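Local coordinates for protein acyl-coenzyme A oxidase 3 (PDB 5YS9) that oxidises acyl-CoA substrates to (2E)-enoyl-CoA with FAD and molecular oxygen, releasing hydrogen peroxide in peroxisomal fatty acid beta-oxidation, at residues G94-D99 with A151-F156; A369-I374 with V563-E568; E512-V517 with L588-S593. All blocks are in the same frame, centred on the assembly; numbering follows the deposited sequence.

Contact 1 of 3, residues G94-D99 with A151-F156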
loop_
_atom_site.group_PDB
_atom_site.type_symbol
_atom_site.label_atom_id
_atom_site.label_comp_id
_atom_site.label_asym_id
_atom_site.label_seq_id
_atom_site.Cartn_x
_atom_site.Cartn_y
_atom_site.Cartn_z
ATOM N N GLY A 94 -0.608 -16.853 -31.030
ATOM C CA GLY A 94 0.370 -17.341 -32.000
ATOM C C GLY A 94 1.488 -18.224 -31.450
ATOM O O GLY A 94 2.054 -19.015 -32.181
ATOM N N HIS A 95 1.817 -18.099 -30.170
ATOM C CA HIS A 95 2.918 -18.870 -29.600
ATOM C C HIS A 95 2.422 -20.223 -29.021
ATOM O O HIS A 95 3.208 -21.054 -28.617
ATOM C CB HIS A 95 3.670 -18.027 -28.535
ATOM C CG HIS A 95 4.111 -16.659 -29.015
ATOM N ND1 HIS A 95 5.172 -16.469 -29.884
ATOM C CD2 HIS A 95 3.647 -15.414 -28.723
ATOM C CE1 HIS A 95 5.330 -15.175 -30.111
ATOM N NE2 HIS A 95 4.407 -14.517 -29.430
ATOM N N TRP A 96 1.124 -20.463 -28.973
ATOM C CA TRP A 96 0.658 -21.689 -28.340
ATOM C C TRP A 96 1.069 -22.912 -29.109
ATOM O O TRP A 96 1.319 -23.949 -28.523
ATOM C CB TRP A 96 -0.851 -21.729 -28.227
ATOM C CG TRP A 96 -1.395 -20.641 -27.478
ATOM C CD1 TRP A 96 -0.735 -19.788 -26.628
ATOM C CD2 TRP A 96 -2.753 -20.267 -27.457
ATOM N NE1 TRP A 96 -1.614 -18.898 -26.098
ATOM C CE2 TRP A 96 -2.867 -19.170 -26.582
ATOM C CE3 TRP A 96 -3.898 -20.753 -28.096
ATOM C CZ2 TRP A 96 -4.097 -18.539 -26.329
ATOM C CZ3 TRP A 96 -5.120 -20.123 -27.858
ATOM C CH2 TRP A 96 -5.206 -19.026 -26.979
ATOM N N LYS A 97 1.078 -22.791 -30.423
ATOM C CA LYS A 97 1.479 -23.886 -31.267
ATOM C C LYS A 97 2.883 -24.339 -30.896
ATOM O O LYS A 97 3.087 -25.525 -30.675
ATOM C CB LYS A 97 1.422 -23.491 -32.748
ATOM C CG LYS A 97 1.344 -24.677 -33.703
ATOM C CD LYS A 97 2.088 -24.373 -35.000
ATOM C CE LYS A 97 1.950 -25.492 -36.029
ATOM N NZ LYS A 97 2.662 -25.130 -37.282
ATOM N N LYS A 98 3.821 -23.395 -30.962
ATOM C CA LYS A 98 5.271 -23.535 -30.726
ATOM C C LYS A 98 5.886 -23.820 -29.336
ATOM O O LYS A 98 6.867 -24.530 -29.228
ATOM C CB LYS A 98 6.000 -22.343 -31.363
ATOM C CG LYS A 98 5.167 -21.072 -31.499
ATOM C CD LYS A 98 5.757 -20.087 -32.503
ATOM C CE LYS A 98 6.680 -19.069 -31.843
ATOM N NZ LYS A 98 7.675 -18.487 -32.792
ATOM N N ASP A 99 5.341 -23.202 -28.302
ATOM C CA ASP A 99 5.902 -23.147 -26.925
ATOM C C ASP A 99 5.826 -24.480 -26.175
ATOM O O ASP A 99 4.789 -25.133 -26.196
ATOM C CB ASP A 99 5.087 -22.183 -26.041
ATOM C CG ASP A 99 5.487 -20.727 -26.169
ATOM O OD1 ASP A 99 6.554 -20.387 -26.709
ATOM O OD2 ASP A 99 4.717 -19.871 -25.674
ATOM N N ALA A 151 -8.833 -26.482 -26.138
ATOM C CA ALA A 151 -7.379 -26.270 -26.092
ATOM C C ALA A 151 -6.978 -25.080 -26.964
ATOM O O ALA A 151 -6.157 -24.293 -26.588
ATOM C CB ALA A 151 -6.638 -27.521 -26.549
ATOM N N ASP A 152 -7.592 -24.945 -28.119
ATOM C CA ASP A 152 -7.232 -23.938 -29.080
ATOM C C ASP A 152 -8.050 -22.616 -28.948
ATOM O O ASP A 152 -7.894 -21.714 -29.758
ATOM C CB ASP A 152 -7.439 -24.541 -30.476
ATOM C CG ASP A 152 -6.674 -25.830 -30.682
ATOM O OD1 ASP A 152 -5.903 -26.250 -29.808
ATOM O OD2 ASP A 152 -6.846 -26.440 -31.739
ATOM N N VAL A 153 -8.926 -22.524 -27.952
ATOM C CA VAL A 153 -9.872 -21.405 -27.788
ATOM C C VAL A 153 -10.516 -21.068 -29.127
ATOM O O VAL A 153 -10.411 -19.932 -29.605
ATOM C CB VAL A 153 -9.210 -20.167 -27.118
ATOM C CG1 VAL A 153 -10.263 -19.223 -26.591
ATOM C CG2 VAL A 153 -8.313 -20.587 -25.950
ATOM N N LYS A 154 -11.166 -22.079 -29.714
ATOM C CA LYS A 154 -11.860 -22.000 -31.000
ATOM C C LYS A 154 -13.314 -22.269 -30.730
ATOM O O LYS A 154 -13.651 -23.352 -30.315
ATOM C CB LYS A 154 -11.361 -23.074 -31.961
ATOM C CG LYS A 154 -9.850 -23.129 -32.183
ATOM C CD LYS A 154 -9.344 -22.199 -33.269
ATOM C CE LYS A 154 -9.340 -22.858 -34.645
ATOM N NZ LYS A 154 -8.468 -22.134 -35.621
ATOM N N GLY A 155 -14.184 -21.292 -30.948
ATOM C CA GLY A 155 -15.597 -21.405 -30.553
ATOM C C GLY A 155 -15.824 -21.862 -29.110
ATOM O O GLY A 155 -16.820 -22.526 -28.842
ATOM N N PHE A 156 -14.922 -21.514 -28.183
ATOM C CA PHE A 156 -14.926 -22.040 -26.803
ATOM C C PHE A 156 -14.013 -21.167 -25.929
ATOM O O PHE A 156 -12.933 -20.788 -26.365
ATOM C CB PHE A 156 -14.371 -23.471 -26.783
ATOM C CG PHE A 156 -14.702 -24.265 -25.542
ATOM C CD1 PHE A 156 -14.007 -24.049 -24.352
ATOM C CD2 PHE A 156 -15.669 -25.285 -25.587
ATOM C CE1 PHE A 156 -14.277 -24.798 -23.226
ATOM C CE2 PHE A 156 -15.953 -26.032 -24.453
ATOM C CZ PHE A 156 -15.256 -25.803 -23.275
#

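Contact 2 of 3, residues A369-I374 with V563-E568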
loop_
_atom_site.group_PDB
_atom_site.type_symbol
_atom_site.label_atom_id
_atom_site.label_comp_id
_atom_site.label_asym_id
_atom_site.label_seq_id
_atom_site.Cartn_x
_atom_site.Cartn_y
_atom_site.Cartn_z
ATOM N N ALA A 369 12.161 -19.353 -4.637
ATOM C CA ALA A 369 11.474 -20.007 -5.736
ATOM C C ALA A 369 12.277 -21.133 -6.381
ATOM O O ALA A 369 11.707 -22.141 -6.762
ATOM C CB ALA A 369 11.097 -18.980 -6.808
ATOM N N ASP A 370 13.565 -20.905 -6.578
ATOM C CA ASP A 370 14.463 -21.856 -7.236
ATOM C C ASP A 370 14.719 -23.017 -6.306
ATOM O O ASP A 370 14.577 -24.148 -6.721
ATOM C CB ASP A 370 15.791 -21.194 -7.648
ATOM C CG ASP A 370 15.660 -20.249 -8.882
ATOM O OD1 ASP A 370 14.558 -20.078 -9.458
ATOM O OD2 ASP A 370 16.681 -19.660 -9.298
ATOM N N GLN A 371 15.070 -22.742 -5.041
ATOM C CA GLN A 371 15.294 -23.782 -4.048
ATOM C C GLN A 371 14.073 -24.677 -3.875
ATOM O O GLN A 371 14.200 -25.905 -3.686
ATOM C CB GLN A 371 15.697 -23.164 -2.727
ATOM C CG GLN A 371 16.011 -24.139 -1.563
ATOM C CD GLN A 371 17.423 -24.746 -1.589
ATOM O OE1 GLN A 371 18.104 -24.740 -0.560
ATOM N NE2 GLN A 371 17.870 -25.267 -2.747
ATOM N N SER A 372 12.885 -24.087 -3.944
ATOM C CA SER A 372 11.652 -24.862 -3.799
ATOM C C SER A 372 11.376 -25.770 -4.978
ATOM O O SER A 372 10.913 -26.910 -4.793
ATOM C CB SER A 372 10.456 -23.957 -3.593
ATOM O OG SER A 372 10.504 -23.400 -2.316
ATOM N N GLN A 373 11.607 -25.255 -6.187
ATOM C CA GLN A 373 11.395 -26.035 -7.415
ATOM C C GLN A 373 12.414 -27.187 -7.507
ATOM O O GLN A 373 12.065 -28.285 -7.935
ATOM C CB GLN A 373 11.438 -25.141 -8.668
ATOM C CG GLN A 373 11.181 -25.840 -10.012
ATOM C CD GLN A 373 9.789 -26.500 -10.161
ATOM O OE1 GLN A 373 8.752 -25.979 -9.708
ATOM N NE2 GLN A 373 9.768 -27.652 -10.834
ATOM N N ILE A 374 13.647 -26.917 -7.097
ATOM C CA ILE A 374 14.718 -27.904 -7.079
ATOM C C ILE A 374 14.459 -28.956 -5.989
ATOM O O ILE A 374 14.485 -30.131 -6.292
ATOM C CB ILE A 374 16.110 -27.251 -6.881
ATOM C CG1 ILE A 374 16.464 -26.303 -8.053
ATOM C CG2 ILE A 374 17.193 -28.317 -6.726
ATOM C CD1 ILE A 374 17.440 -25.202 -7.662
ATOM N N VAL A 563 16.443 -16.807 4.198
ATOM C CA VAL A 563 17.857 -16.724 4.572
ATOM C C VAL A 563 18.602 -17.990 4.107
ATOM O O VAL A 563 19.630 -17.941 3.447
ATOM C CB VAL A 563 17.966 -16.579 6.117
ATOM C CG1 VAL A 563 19.402 -16.764 6.615
ATOM C CG2 VAL A 563 17.381 -15.243 6.581
ATOM N N THR A 564 18.061 -19.138 4.466
ATOM C CA THR A 564 18.668 -20.410 4.124
ATOM C C THR A 564 18.779 -20.591 2.625
ATOM O O THR A 564 19.863 -20.882 2.111
ATOM C CB THR A 564 17.905 -21.530 4.833
ATOM O OG1 THR A 564 18.359 -21.505 6.178
ATOM C CG2 THR A 564 18.179 -22.870 4.270
ATOM N N ALA A 565 17.684 -20.358 1.916
ATOM C CA ALA A 565 17.693 -20.537 0.463
ATOM C C ALA A 565 18.658 -19.602 -0.251
ATOM O O ALA A 565 19.318 -20.025 -1.210
ATOM C CB ALA A 565 16.300 -20.403 -0.103
ATOM N N PHE A 566 18.784 -18.358 0.220
ATOM C CA PHE A 566 19.774 -17.455 -0.371
ATOM C C PHE A 566 21.205 -18.041 -0.283
ATOM O O PHE A 566 21.876 -18.222 -1.296
ATOM C CB PHE A 566 19.695 -16.064 0.296
ATOM C CG PHE A 566 20.101 -14.895 -0.595
ATOM C CD1 PHE A 566 20.833 -15.053 -1.780
ATOM C CD2 PHE A 566 19.785 -13.603 -0.197
ATOM C CE1 PHE A 566 21.217 -13.945 -2.544
ATOM C CE2 PHE A 566 20.168 -12.492 -0.960
ATOM C CZ PHE A 566 20.889 -12.664 -2.120
ATOM N N TYR A 567 21.638 -18.382 0.927
ATOM C CA TYR A 567 22.996 -18.948 1.151
ATOM C C TYR A 567 23.250 -20.282 0.429
ATOM O O TYR A 567 24.276 -20.440 -0.250
ATOM C CB TYR A 567 23.265 -19.060 2.651
ATOM C CG TYR A 567 23.466 -17.714 3.340
ATOM C CD1 TYR A 567 24.396 -16.793 2.861
ATOM C CD2 TYR A 567 22.738 -17.359 4.493
ATOM C CE1 TYR A 567 24.603 -15.569 3.500
ATOM C CE2 TYR A 567 22.944 -16.129 5.145
ATOM C CZ TYR A 567 23.873 -15.244 4.633
ATOM O OH TYR A 567 24.118 -14.049 5.260
ATOM N N GLU A 568 22.273 -21.193 0.517
ATOM C CA GLU A 568 22.353 -22.516 -0.138
ATOM C C GLU A 568 22.538 -22.407 -1.630
ATOM O O GLU A 568 23.279 -23.186 -2.219
ATOM C CB GLU A 568 21.119 -23.414 0.165
ATOM C CG GLU A 568 21.378 -24.596 1.119
ATOM C CD GLU A 568 20.363 -24.743 2.274
ATOM O OE1 GLU A 568 20.786 -24.529 3.443
ATOM O OE2 GLU A 568 19.163 -25.081 2.036
#

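Contact 3 of 3, residues E512-V517 with L588-S593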
loop_
_atom_site.group_PDB
_atom_site.type_symbol
_atom_site.label_atom_id
_atom_site.label_comp_id
_atom_site.label_asym_id
_atom_site.label_seq_id
_atom_site.Cartn_x
_atom_site.Cartn_y
_atom_site.Cartn_z
ATOM N N GLU A 512 22.303 -20.129 11.967
ATOM C CA GLU A 512 22.016 -20.754 13.245
ATOM C C GLU A 512 21.084 -19.851 14.064
ATOM O O GLU A 512 20.143 -20.318 14.704
ATOM C CB GLU A 512 23.322 -21.052 13.988
ATOM C CG GLU A 512 23.183 -21.983 15.186
ATOM C CD GLU A 512 24.336 -21.802 16.155
ATOM O OE1 GLU A 512 24.179 -21.169 17.215
ATOM O OE2 GLU A 512 25.442 -22.251 15.832
ATOM N N ALA A 513 21.334 -18.556 13.998
ATOM C CA ALA A 513 20.527 -17.595 14.740
ATOM C C ALA A 513 19.037 -17.559 14.289
ATOM O O ALA A 513 18.161 -17.384 15.114
ATOM C CB ALA A 513 21.163 -16.211 14.642
ATOM N N TRP A 514 18.775 -17.731 12.989
ATOM C CA TRP A 514 17.392 -17.878 12.474
ATOM C C TRP A 514 16.765 -19.242 12.817
ATOM O O TRP A 514 15.536 -19.340 13.028
ATOM C CB TRP A 514 17.311 -17.575 10.952
ATOM C CG TRP A 514 17.302 -16.129 10.737
ATOM C CD1 TRP A 514 18.334 -15.350 10.297
ATOM C CD2 TRP A 514 16.225 -15.239 11.056
ATOM N NE1 TRP A 514 17.952 -14.018 10.318
ATOM C CE2 TRP A 514 16.667 -13.924 10.776
ATOM C CE3 TRP A 514 14.922 -15.426 11.564
ATOM C CZ2 TRP A 514 15.846 -12.794 10.962
ATOM C CZ3 TRP A 514 14.099 -14.315 11.733
ATOM C CH2 TRP A 514 14.574 -13.003 11.447
ATOM N N GLU A 515 17.595 -20.286 12.852
ATOM C CA GLU A 515 17.157 -21.594 13.345
ATOM C C GLU A 515 16.803 -21.509 14.815
ATOM O O GLU A 515 15.777 -22.079 15.239
ATOM C CB GLU A 515 18.200 -22.696 13.055
ATOM C CG GLU A 515 18.387 -22.977 11.559
ATOM C CD GLU A 515 19.369 -24.115 11.261
ATOM O OE1 GLU A 515 20.087 -24.585 12.180
ATOM O OE2 GLU A 515 19.426 -24.570 10.095
ATOM N N LYS A 516 17.581 -20.756 15.595
ATOM C CA LYS A 516 17.250 -20.649 16.990
ATOM C C LYS A 516 15.880 -20.010 17.229
ATOM O O LYS A 516 15.072 -20.537 17.947
ATOM C CB LYS A 516 18.291 -19.866 17.800
ATOM C CG LYS A 516 18.213 -20.282 19.276
ATOM C CD LYS A 516 18.659 -19.235 20.258
ATOM C CE LYS A 516 18.389 -19.661 21.696
ATOM N NZ LYS A 516 19.424 -20.565 22.261
ATOM N N VAL A 517 15.656 -18.837 16.674
ATOM C CA VAL A 517 14.434 -18.098 16.972
ATOM C C VAL A 517 13.173 -18.801 16.388
ATOM O O VAL A 517 12.131 -18.762 17.013
ATOM C CB VAL A 517 14.544 -16.594 16.564
ATOM C CG1 VAL A 517 15.709 -15.938 17.312
ATOM C CG2 VAL A 517 14.702 -16.416 15.051
ATOM N N LEU A 588 23.470 -8.609 4.020
ATOM C CA LEU A 588 22.617 -7.414 4.227
ATOM C C LEU A 588 21.196 -7.871 4.470
ATOM O O LEU A 588 20.596 -7.509 5.476
ATOM C CB LEU A 588 22.691 -6.445 3.045
ATOM C CG LEU A 588 21.896 -5.134 3.145
ATOM C CD1 LEU A 588 22.106 -4.348 4.472
ATOM C CD2 LEU A 588 22.231 -4.266 1.946
ATOM N N PHE A 589 20.684 -8.745 3.601
ATOM C CA PHE A 589 19.360 -9.291 3.826
ATOM C C PHE A 589 19.235 -9.812 5.261
ATOM O O PHE A 589 18.342 -9.396 6.022
ATOM C CB PHE A 589 19.022 -10.387 2.803
ATOM C CG PHE A 589 17.697 -11.028 3.041
ATOM C CD1 PHE A 589 16.525 -10.275 2.963
ATOM C CD2 PHE A 589 17.606 -12.371 3.414
ATOM C CE1 PHE A 589 15.282 -10.864 3.236
ATOM C CE2 PHE A 589 16.366 -12.962 3.662
ATOM C CZ PHE A 589 15.207 -12.211 3.562
ATOM N N THR A 590 20.168 -10.674 5.628
ATOM C CA THR A 590 20.026 -11.478 6.793
ATOM C C THR A 590 20.204 -10.632 8.065
ATOM O O THR A 590 19.440 -10.783 9.045
ATOM C CB THR A 590 20.987 -12.688 6.740
ATOM O OG1 THR A 590 20.658 -13.546 5.632
ATOM C CG2 THR A 590 20.905 -13.492 8.021
ATOM N N LEU A 591 21.197 -9.741 8.046
ATOM C CA LEU A 591 21.451 -8.873 9.189
ATOM C C LEU A 591 20.394 -7.781 9.343
ATOM O O LEU A 591 20.077 -7.350 10.455
ATOM C CB LEU A 591 22.826 -8.274 9.049
ATOM C CG LEU A 591 23.934 -9.339 9.231
ATOM C CD1 LEU A 591 25.218 -8.935 8.559
ATOM C CD2 LEU A 591 24.181 -9.585 10.719
ATOM N N TRP A 592 19.871 -7.314 8.211
ATOM C CA TRP A 592 18.798 -6.346 8.219
ATOM C C TRP A 592 17.562 -7.009 8.878
ATOM O O TRP A 592 16.960 -6.435 9.802
ATOM C CB TRP A 592 18.539 -5.800 6.786
ATOM C CG TRP A 592 17.291 -5.028 6.668
ATOM C CD1 TRP A 592 17.065 -3.766 7.115
ATOM C CD2 TRP A 592 16.078 -5.480 6.091
ATOM N NE1 TRP A 592 15.797 -3.395 6.850
ATOM C CE2 TRP A 592 15.146 -4.422 6.221
ATOM C CE3 TRP A 592 15.670 -6.685 5.499
ATOM C CZ2 TRP A 592 13.812 -4.517 5.767
ATOM C CZ3 TRP A 592 14.325 -6.790 5.054
ATOM C CH2 TRP A 592 13.416 -5.701 5.193
ATOM N N SER A 593 17.252 -8.237 8.438
ATOM C CA SER A 593 16.140 -9.014 8.980
ATOM C C SER A 593 16.236 -9.227 10.479
ATOM O O SER A 593 15.213 -9.226 11.164
ATOM C CB SER A 593 16.074 -10.381 8.320
ATOM O OG SER A 593 15.884 -10.273 6.939
#

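Contact 1 of 3, residues G94-D99 with A151-F156
The indole of Trp96 meets residues 151-156 through the outer corner of its six-membered ring. At the ring edge and in its plane lies the backbone carbonyl oxygen of Asp152, with Asp152 O 3.7 Å from Trp96 CZ3. Val153 approaches the same corner obliquely, its CG2 methyl 3.6 Å from Trp96 CH2, and the two side chains cross at about a right angle. Because CG1 stands anti to the backbone N of Val153 (chi1 -163°), CG2 is the branch turned to the indole. Val153 has a left-handed backbone conformation (phi 45°, psi 58°), and its CB points toward residues 94-99.

Helix 116-136 lies against both partners, with Leu122 touching Trp96 and His125 touching Val153. Arg687 of the second subunit packs on Trp96 and donates hydrogen bonds to the carbonyl oxygens of Asp152 and Val153, binding this small patch into the dimer interface.

The contact thus joins the loop between helices 78-92 and 101-111 to the link running from helix 139-147 into strand 158-161, the passage from the N-terminal helical domain to the middle beta domain in the acyl-CoA oxidase and dehydrogenase fold.

Contact 2 of 3, residues A369-I374 with V563-E568
Gln371 and Ala565 mark the closest approach of two helices, each segment being an interior turn of a longer helix, 349-385 and 547-573. Their CA atoms stand 6.1 Å apart, a short spacing that the small side chain of Ala565 permits. Regular main-chain bonds run through both turns, among them Ile374 N to Asp370 O at 2.9 Å and Glu568 N to Thr564 O, also 2.9 Å.

The apolar part of the contact is the near end of Gln371 against one methyl: Ala565 CB lies 3.9 Å from Gln371 CB and 4.0 Å from Gln371 CG. With CG anti to the backbone N (chi1 -178°), the chain of Gln371 sets out alongside the methyl, then bends at chi2 (81°) and carries its amide to Glu568, one turn farther along the partner helix. Glu568 is exposed, and this polar end of the contact borders solvent.

In the acyl-CoA oxidase fold this is packing between the two C-terminal helical regions, C-alpha1 and the region after it. Val563 and Tyr567 reach helices 507-534 and 579-596, while Ala369 and Ser372 rest on helix 300-330.

Gln371 and Glu568 cross at about a right angle, their amide and carboxylate planes 38° apart. With an alanine in place of Gln371 the CB contact to Ala565 would remain, but the Glu568 carboxylate would probably lose its polar neighbour on helix 349-385, and a gap is likely to open where CG and the amide had been. Next to Ala565 in sequence, Phe566 packs on Tyr363, Ala364 and Met367, earlier residues of the same helix 349-385.

Contact 3 of 3, residues E512-V517 with L588-S593
Trp514 presses the rim of its indole against two residues one turn apart on helix 579-596. At the five-membered ring the Thr590 methyl lies at the edge, near the ring plane, with Thr590 CG2 3.8 Å from Trp514 NE1. The six-membered ring meets Ser593, whose CB comes in obliquely at 3.6 Å from Trp514 CZ2. The main chain takes part too: the carbonyl carbon of Ser593 lies in the ring plane, with Ser593 C 3.6 Å from Trp514 CZ2.

Thr590 offers its methyl because CG2 stands anti to the backbone N (chi1 -63°, with OG1 beside that N). Its hydroxyl is hydrogen-bonded to the carbonyl oxygen of Ala586, one turn back. Ser593 is fixed in a similar way, its OG donating to Phe589 O over 2.8 Å. That bond meets the C=O at 137° from 42° above the carbonyl plane, and Phe589 O also accepts the regular helix bond from Ser593 N. The Ser593 hydroxyl lies over one face of the Phe589 ring, offset toward its rim, and is hydrogen-bonded to Arg559 as well.

Farther out, Phe601 of helix 598-604 makes an edge-to-face pair with Trp514, and Val563 and Tyr567 of helix 547-573 pack on Thr590. An aromatic side chain of helix 507-534 therefore lies against helix 579-596 in the buried interior of the second, C-terminal helical domain, which acyl-CoA oxidases have after the C-alpha1 domain.

Overall arrangement
Along the chain contact 1 closes before the others open, whereas contacts 2 and 3 alternate their segments. Contact 1 lies apart, its centre 34 Å from that of contact 2 and 47 Å from that of contact 3, and on the other side of the chain's centre from contact 3. Contacts 2 and 3 have centres 15 Å apart and touch where Val563 meets Trp514 and Phe589. Helix 547-573 packs on helix 349-385 in contact 2 and on helices 507-534 and 579-596 beside contact 3, and 579-596 also touches 349-385, giving continuous packing across the two helical regions. Contact 1 sits where the N-terminal helices pass into the beta domain, at the interface with the second subunit.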